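Local structure of protein adenylyltransferase VopS (Vibrio parahaemolyticus, 3LET) at residues 219-224 and 277-282; 266-271 and 284-289. The protein transfers AMP from ATP to a threonine of the host Rho GTPases RhoA, Rac and Cdc42, blocking effector binding and actin assembly in infected cells. All coordinates share one frame; numbering follows the deposited sequence.

In the fold
From the N terminus, the chain first passes through 219-224, in the loop after helix 207-217, and then runs through helix 238-255 to 266-271 on helix 260-274. Next comes 277-282, which closes interaction 1 against 219-224 across 52 intervening residues, and finally 284-289, which closes the much shorter loop of interaction 2 back onto 266-271. The two loops therefore cross. Both contacts use helix 281-295: interaction 1 engages the loop leading into it, interaction 2 its first turns. Phe277 and Asn281 of the former pack on Val271 of the latter, so the Fic-motif loop at the surface is tied to the buried helical core of the Fic domain.

Interaction 1 (219-224 and 277-282); sequences PNVERD and FTDGNG
The carboxylate of Glu222 places OE2 beside Thr278 CB, 3.8 Å away, while its OE1 is met from above the carboxylate plane by the backbone N of Asp224. Asp279, across the contact, is also met from above its carboxylate plane, here by the N of the next residue, Gly280, which reaches OD1 at 2.7 Å; its OD2 accepts a 2.6 Å bond from a water that weakly accepts from Glu222 N. The two carboxylates do not touch, Glu222 OE2 and Asp279 OD2 being 5.8 Å apart, and the Glu222 side chain is poorly ordered.

The one direct hydrogen bond between the segments runs from Thr278 OG1 to Glu222 O, 2.7 Å long, its donor tilted 17° from the carbonyl plane. Thr278 turns OG1 between its own backbone N and carbonyl carbon (chi1 51°), which aims the hydroxyl at the facing chain; CG2 meanwhile rests on Asp224 O at 3.7 Å. Beside the hydroxyl, Val221 rests CG2 against Asp279 CB (3.4 Å), the two side chains running antiparallel past one another.

The loop 277-282 belongs to the Fic motif, and Gly280, Asn281 and Gly282 probably bind ATP, as in related enzymes. Asn281 folds back on Phe277: its OD1 accepts from Phe277 N on a lone pair, and its ND2 donates to Phe277 O at 3.0 Å. These paired bonds fix the turn into the helix, whose N-cap is Gly280.

The contact lies at the surface, but the neighbouring Phe277 is buried among helices. Asp279 O is hydrogen-bonded by His214 of helix 207-217, whose ring also stacks with Phe277; the phenyl group then reaches Leu245 of helix 238-255 and Val271 of helix 260-274, while Thr278 touches Ser238 where helix 238-255 begins.

Interaction 2 (266-271 and 284-289); sequences HLFAGV and MGRMLY
A buried, nearly antiparallel helix pair joins 266-271 of helix 260-274 to 284-289 of helix 281-295 in the core of the Fic domain. The axes of the two segments approach to 7.8 Å, at 166° between their N-to-C directions, and the closest backbones meet at Gly285, whose CA lies 4.1 Å from that of Phe268. With no side chain there, the Phe268 ring edge reaches the helix backbone, CD1 standing 3.7 Å from Gly285 O, an oxygen that also accepts from Tyr289 N. In the plane of the same ring, CE1 meets Arg286 CG at 3.9 Å; the two side chains run side by side. Val271 straddles the glycine: CG1, anti to the backbone N (chi1 175°), touches Met284 CB, whereas CG2 lies 3.7 Å from Leu288 CD1. One turn away, Leu267 and Leu288 cross at about a right angle. Arg286, which probably binds ATP, is held at its far end by a salt bridge to Glu307, and Tyr289 OH is hydrogen-bonded to Asn300 O. No hydrogen bond spans the pair, so the contact rests on apolar groups fitted against a glycine backbone, and the arginine's aliphatic stem shares that packing while its charge is directed elsewhere.

Interaction 1 (219-224 and 277-282)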
ATOM      1  N   PRO A 219       6.894   8.596 -14.490  1.00 46.94           N
ATOM      2  CA  PRO A 219       6.011   8.011 -15.510  1.00 60.81           C
ATOM      3  C   PRO A 219       6.374   6.565 -15.885  1.00 66.07           C
ATOM      4  O   PRO A 219       7.531   6.139 -15.781  1.00 49.08           O
ATOM      5  CB  PRO A 219       6.162   8.961 -16.706  1.00 67.13           C
ATOM      6  CG  PRO A 219       6.656  10.249 -16.118  1.00 67.85           C
ATOM      7  CD  PRO A 219       7.523   9.847 -14.948  1.00 59.62           C
ATOM      8  N   ASN A 220       5.361   5.812 -16.296  1.00 79.17           N
ATOM      9  CA  ASN A 220       5.545   4.417 -16.681  1.00 94.42           C
ATOM     10  C   ASN A 220       6.352   3.596 -15.675  1.00 76.52           C
ATOM     11  O   ASN A 220       7.084   2.672 -16.034  1.00 59.59           O
ATOM     12  CB  ASN A 220       6.166   4.330 -18.073  1.00115.01           C
ATOM     13  CG  ASN A 220       5.136   4.489 -19.172  1.00122.25           C
ATOM     14  OD1 ASN A 220       3.940   4.625 -18.905  1.00119.71           O
ATOM     15  ND2 ASN A 220       5.592   4.466 -20.417  1.00127.77           N
ATOM     16  N   VAL A 221       6.219   3.943 -14.406  1.00 70.78           N
ATOM     17  CA  VAL A 221       6.577   3.020 -13.357  1.00 63.38           C
ATOM     18  C   VAL A 221       5.769   1.762 -13.647  1.00 80.95           C
ATOM     19  O   VAL A 221       4.678   1.843 -14.221  1.00 84.90           O
ATOM     20  CB  VAL A 221       6.178   3.571 -11.985  1.00 53.32           C
ATOM     21  CG1 VAL A 221       4.688   3.913 -11.968  1.00 53.43           C
ATOM     22  CG2 VAL A 221       6.506   2.573 -10.895  1.00 52.23           C
ATOM     23  N   GLU A 222       6.293   0.602 -13.277  1.00 98.51           N
ATOM     24  CA  GLU A 222       5.527  -0.632 -13.406  1.00113.36           C
ATOM     25  C   GLU A 222       4.683  -0.816 -12.143  1.00110.04           C
ATOM     26  O   GLU A 222       5.153  -0.547 -11.038  1.00101.73           O
ATOM     27  CB  GLU A 222       6.457  -1.824 -13.643  1.00119.23           C
ATOM     28  CG  GLU A 222       7.440  -2.085 -12.517  1.00115.25           C
ATOM     29  CD  GLU A 222       6.813  -2.840 -11.363  1.00111.09           C
ATOM     30  OE1 GLU A 222       6.182  -3.892 -11.611  1.00112.82           O
ATOM     31  OE2 GLU A 222       6.955  -2.382 -10.211  1.00105.88           O
ATOM     32  N   ARG A 223       3.439  -1.261 -12.309  1.00102.36           N
ATOM     33  CA  ARG A 223       2.472  -1.292 -11.209  1.00 98.23           C
ATOM     34  C   ARG A 223       2.174  -2.708 -10.706  1.00 80.50           C
ATOM     35  O   ARG A 223       1.157  -2.946 -10.054  1.00 84.24           O
ATOM     36  CB  ARG A 223       1.169  -0.632 -11.659  1.00108.80           C
ATOM     37  CG  ARG A 223       0.555  -1.288 -12.881  1.00120.29           C
ATOM     38  CD  ARG A 223      -0.620  -0.497 -13.423  1.00129.31           C
ATOM     39  NE  ARG A 223      -1.032  -0.986 -14.736  1.00138.04           N
ATOM     40  CZ  ARG A 223      -1.994  -0.441 -15.474  1.00142.75           C
ATOM     41  NH1 ARG A 223      -2.655   0.620 -15.031  1.00140.07           N
ATOM     42  NH2 ARG A 223      -2.295  -0.958 -16.659  1.00146.52           N
ATOM     43  N   ASP A 224       3.078  -3.635 -10.998  1.00 53.16           N
ATOM     44  CA  ASP A 224       2.880  -5.052 -10.716  1.00 47.65           C
ATOM     45  C   ASP A 224       2.685  -5.384  -9.224  1.00 32.48           C
ATOM     46  O   ASP A 224       3.331  -4.819  -8.358  1.00 28.78           O
ATOM     47  CB  ASP A 224       4.064  -5.849 -11.263  1.00 50.17           C
ATOM     48  CG  ASP A 224       3.753  -7.323 -11.409  1.00 76.31           C
ATOM     49  OD1 ASP A 224       2.568  -7.700 -11.257  1.00 87.03           O
ATOM     50  OD2 ASP A 224       4.688  -8.107 -11.683  1.00 85.48           O
ATOM     51  N   PHE A 277       4.317   3.063  -2.754  1.00 13.24           N
ATOM     52  CA  PHE A 277       4.229   2.902  -4.212  1.00 15.96           C
ATOM     53  C   PHE A 277       5.069   1.714  -4.654  1.00 20.75           C
ATOM     54  O   PHE A 277       5.970   1.298  -3.941  1.00 19.80           O
ATOM     55  CB  PHE A 277       4.688   4.202  -4.936  1.00 16.14           C
ATOM     56  CG  PHE A 277       3.858   5.398  -4.577  1.00 15.96           C
ATOM     57  CD1 PHE A 277       2.639   5.628  -5.216  1.00 21.32           C
ATOM     58  CD2 PHE A 277       4.236   6.223  -3.548  1.00 18.70           C
ATOM     59  CE1 PHE A 277       1.834   6.707  -4.852  1.00 17.66           C
ATOM     60  CE2 PHE A 277       3.435   7.314  -3.165  1.00 23.37           C
ATOM     61  CZ  PHE A 277       2.235   7.556  -3.840  1.00 15.98           C
ATOM     62  N   THR A 278       4.804   1.177  -5.843  1.00 20.80           N
ATOM     63  CA  THR A 278       5.562   0.020  -6.296  1.00 21.95           C
ATOM     64  C   THR A 278       6.992   0.410  -6.637  1.00 26.04           C
ATOM     65  O   THR A 278       7.920  -0.407  -6.535  1.00 26.68           O
ATOM     66  CB  THR A 278       4.904  -0.644  -7.529  1.00 28.48           C
ATOM     67  OG1 THR A 278       4.661   0.350  -8.523  1.00 40.02           O
ATOM     68  CG2 THR A 278       3.593  -1.290  -7.142  1.00 27.91           C
ATOM     69  N   ASP A 279       7.172   1.665  -7.042  1.00 15.39           N
ATOM     70  CA  ASP A 279       8.500   2.192  -7.314  1.00 20.06           C
ATOM     71  C   ASP A 279       8.446   3.713  -7.213  1.00 23.04           C
ATOM     72  O   ASP A 279       7.364   4.314  -7.232  1.00 17.93           O
ATOM     73  CB  ASP A 279       8.949   1.780  -8.722  1.00 24.74           C
ATOM     74  CG  ASP A 279      10.444   2.035  -8.985  1.00 27.20           C
ATOM     75  OD1 ASP A 279      11.203   2.363  -8.033  1.00 30.44           O
ATOM     76  OD2 ASP A 279      10.847   1.893 -10.172  1.00 29.16           O
ATOM     77  N   GLY A 280       9.615   4.329  -7.112  1.00 14.48           N
ATOM     78  CA  GLY A 280       9.698   5.782  -6.995  1.00 14.85           C
ATOM     79  C   GLY A 280       9.267   6.300  -5.625  1.00 20.08           C
ATOM     80  O   GLY A 280       8.844   7.455  -5.480  1.00 16.57           O
ATOM     81  N   ASN A 281       9.364   5.470  -4.606  1.00 13.57           N
ATOM     82  CA  ASN A 281       9.091   5.950  -3.250  1.00 13.92           C
ATOM     83  C   ASN A 281      10.047   7.054  -2.805  1.00 15.82           C
ATOM     84  O   ASN A 281       9.625   7.992  -2.149  1.00 13.49           O
ATOM     85  CB  ASN A 281       9.175   4.791  -2.254  1.00 11.08           C
ATOM     86  CG  ASN A 281       8.066   3.804  -2.482  1.00 20.10           C
ATOM     87  OD1 ASN A 281       6.911   4.175  -2.377  1.00 17.86           O
ATOM     88  ND2 ASN A 281       8.400   2.569  -2.837  1.00 20.76           N
ATOM     89  N   GLY A 282      11.330   6.922  -3.130  1.00 16.81           N
ATOM     90  CA  GLY A 282      12.301   7.925  -2.719  1.00 18.73           C
ATOM     91  C   GLY A 282      11.966   9.265  -3.375  1.00 18.16           C
ATOM     92  O   GLY A 282      11.940  10.323  -2.717  1.00 14.75           O
TER
HETATM   93  O   HOH W   1       9.410   0.854 -12.094  1.00 34.71           O

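Interaction 2 (266-271 and 284-289)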
ATOM      1  N   HIS A 266       7.018  13.808   8.213  1.00 14.03           N
ATOM      2  CA  HIS A 266       6.046  12.731   8.403  1.00 18.07           C
ATOM      3  C   HIS A 266       5.596  12.172   7.062  1.00 21.19           C
ATOM      4  O   HIS A 266       5.355  10.980   6.939  1.00 16.63           O
ATOM      5  CB  HIS A 266       4.827  13.220   9.183  1.00 15.55           C
ATOM      6  CG  HIS A 266       5.100  13.429  10.638  1.00 18.41           C
ATOM      7  ND1 HIS A 266       5.057  12.396  11.549  1.00 21.90           N
ATOM      8  CD2 HIS A 266       5.439  14.539  11.338  1.00 21.48           C
ATOM      9  CE1 HIS A 266       5.347  12.863  12.754  1.00 36.66           C
ATOM     10  NE2 HIS A 266       5.579  14.160  12.656  1.00 27.57           N
ATOM     11  N   LEU A 267       5.479  13.028   6.053  1.00 13.63           N
ATOM     12  CA  LEU A 267       5.134  12.522   4.723  1.00  9.94           C
ATOM     13  C   LEU A 267       6.256  11.697   4.114  1.00 19.06           C
ATOM     14  O   LEU A 267       6.022  10.638   3.545  1.00 18.38           O
ATOM     15  CB  LEU A 267       4.750  13.680   3.798  1.00 11.29           C
ATOM     16  CG  LEU A 267       3.435  14.364   4.241  1.00 16.69           C
ATOM     17  CD1 LEU A 267       3.222  15.577   3.332  1.00 17.72           C
ATOM     18  CD2 LEU A 267       2.223  13.399   4.162  1.00 18.02           C
ATOM     19  N   PHE A 268       7.475  12.193   4.230  1.00 11.15           N
ATOM     20  CA  PHE A 268       8.665  11.478   3.751  1.00 12.73           C
ATOM     21  C   PHE A 268       8.752  10.101   4.421  1.00 13.94           C
ATOM     22  O   PHE A 268       8.961   9.079   3.761  1.00 12.07           O
ATOM     23  CB  PHE A 268       9.915  12.328   4.088  1.00 12.02           C
ATOM     24  CG  PHE A 268      11.226  11.643   3.782  1.00 15.11           C
ATOM     25  CD1 PHE A 268      11.915  11.916   2.594  1.00 15.77           C
ATOM     26  CD2 PHE A 268      11.775  10.740   4.694  1.00 13.85           C
ATOM     27  CE1 PHE A 268      13.083  11.305   2.306  1.00 19.71           C
ATOM     28  CE2 PHE A 268      12.969  10.123   4.415  1.00 13.24           C
ATOM     29  CZ  PHE A 268      13.626  10.391   3.207  1.00 15.33           C
ATOM     30  N   ALA A 269       8.603  10.070   5.744  1.00 15.49           N
ATOM     31  CA  ALA A 269       8.696   8.818   6.496  1.00 14.93           C
ATOM     32  C   ALA A 269       7.607   7.847   6.056  1.00 15.54           C
ATOM     33  O   ALA A 269       7.837   6.642   5.925  1.00 15.90           O
ATOM     34  CB  ALA A 269       8.551   9.095   8.032  1.00 15.23           C
ATOM     35  N   GLY A 270       6.400   8.364   5.894  1.00 13.80           N
ATOM     36  CA  GLY A 270       5.265   7.524   5.546  1.00 15.15           C
ATOM     37  C   GLY A 270       5.386   6.892   4.183  1.00 10.92           C
ATOM     38  O   GLY A 270       5.096   5.698   3.998  1.00 14.25           O
ATOM     39  N   VAL A 271       5.759   7.682   3.187  1.00 12.09           N
ATOM     40  CA  VAL A 271       5.862   7.145   1.831  1.00 12.98           C
ATOM     41  C   VAL A 271       6.955   6.087   1.750  1.00 14.39           C
ATOM     42  O   VAL A 271       6.758   5.012   1.209  1.00 13.57           O
ATOM     43  CB  VAL A 271       6.217   8.244   0.800  1.00 16.43           C
ATOM     44  CG1 VAL A 271       6.447   7.597  -0.590  1.00 15.33           C
ATOM     45  CG2 VAL A 271       5.114   9.269   0.752  1.00 15.20           C
ATOM     46  N   MET A 284       9.027  10.245  -4.525  1.00 13.18           N
ATOM     47  CA  MET A 284       7.791  10.791  -3.964  1.00 13.72           C
ATOM     48  C   MET A 284       8.015  11.378  -2.585  1.00 11.48           C
ATOM     49  O   MET A 284       7.480  12.453  -2.266  1.00 14.55           O
ATOM     50  CB  MET A 284       6.687   9.738  -3.854  1.00 13.36           C
ATOM     51  CG  MET A 284       5.845   9.595  -5.125  1.00 26.88           C
ATOM     52  SD  MET A 284       4.961  11.132  -5.540  1.00 21.50           S
ATOM     53  CE  MET A 284       3.537  11.117  -4.439  1.00 19.45           C
ATOM     54  N   GLY A 285       8.729  10.637  -1.742  1.00  9.84           N
ATOM     55  CA  GLY A 285       8.954  11.070  -0.362  1.00 11.82           C
ATOM     56  C   GLY A 285       9.677  12.408  -0.306  1.00 18.15           C
ATOM     57  O   GLY A 285       9.305  13.324   0.454  1.00 11.00           O
ATOM     58  N   ARG A 286      10.709  12.542  -1.121  1.00 15.03           N
ATOM     59  CA  ARG A 286      11.434  13.829  -1.216  1.00 14.66           C
ATOM     60  C   ARG A 286      10.590  14.930  -1.828  1.00 14.34           C
ATOM     61  O   ARG A 286      10.643  16.066  -1.389  1.00 13.06           O
ATOM     62  CB  ARG A 286      12.720  13.642  -2.023  1.00 12.84           C
ATOM     63  CG  ARG A 286      13.668  12.692  -1.317  1.00 15.13           C
ATOM     64  CD  ARG A 286      15.122  12.808  -1.787  1.00 18.43           C
ATOM     65  NE  ARG A 286      15.934  11.834  -1.041  1.00 19.13           N
ATOM     66  CZ  ARG A 286      16.071  10.571  -1.405  1.00 25.70           C
ATOM     67  NH1 ARG A 286      15.507  10.148  -2.530  1.00 27.20           N
ATOM     68  NH2 ARG A 286      16.778   9.731  -0.660  1.00 32.43           N
ATOM     69  N   MET A 287       9.798  14.604  -2.846  1.00 13.17           N
ATOM     70  CA  MET A 287       8.927  15.624  -3.423  1.00 13.01           C
ATOM     71  C   MET A 287       7.902  16.073  -2.373  1.00 11.75           C
ATOM     72  O   MET A 287       7.647  17.275  -2.229  1.00 12.91           O
ATOM     73  CB  MET A 287       8.255  15.087  -4.697  1.00 12.78           C
ATOM     74  CG  MET A 287       7.152  15.972  -5.268  1.00 19.35           C
ATOM     75  SD  MET A 287       7.848  17.493  -5.998  1.00 20.96           S
ATOM     76  CE  MET A 287       8.500  16.837  -7.552  1.00 21.26           C
ATOM     77  N   LEU A 288       7.283  15.146  -1.624  1.00  9.58           N
ATOM     78  CA  LEU A 288       6.301  15.604  -0.604  1.00 10.01           C
ATOM     79  C   LEU A 288       6.958  16.406   0.530  1.00 12.16           C
ATOM     80  O   LEU A 288       6.367  17.350   1.052  1.00 13.97           O
ATOM     81  CB  LEU A 288       5.486  14.447   0.013  1.00 11.59           C
ATOM     82  CG  LEU A 288       4.606  13.719  -1.012  1.00 12.85           C
ATOM     83  CD1 LEU A 288       3.818  12.625  -0.293  1.00 11.83           C
ATOM     84  CD2 LEU A 288       3.644  14.644  -1.712  1.00 18.95           C
ATOM     85  N   TYR A 289       8.170  16.028   0.913  1.00 13.23           N
ATOM     86  CA  TYR A 289       8.896  16.767   1.947  1.00 15.31           C
ATOM     87  C   TYR A 289       9.093  18.202   1.461  1.00 14.60           C
ATOM     88  O   TYR A 289       8.811  19.154   2.206  1.00 16.78           O
ATOM     89  CB  TYR A 289      10.267  16.123   2.198  1.00 11.83           C
ATOM     90  CG  TYR A 289      11.142  16.940   3.151  1.00 12.35           C
ATOM     91  CD1 TYR A 289      10.927  16.890   4.535  1.00 16.48           C
ATOM     92  CD2 TYR A 289      12.174  17.744   2.659  1.00 13.46           C
ATOM     93  CE1 TYR A 289      11.722  17.615   5.423  1.00 15.44           C
ATOM     94  CE2 TYR A 289      12.988  18.505   3.553  1.00 13.02           C
ATOM     95  CZ  TYR A 289      12.754  18.425   4.915  1.00 21.53           C
ATOM     96  OH  TYR A 289      13.540  19.180   5.774  1.00 19.25           O
TER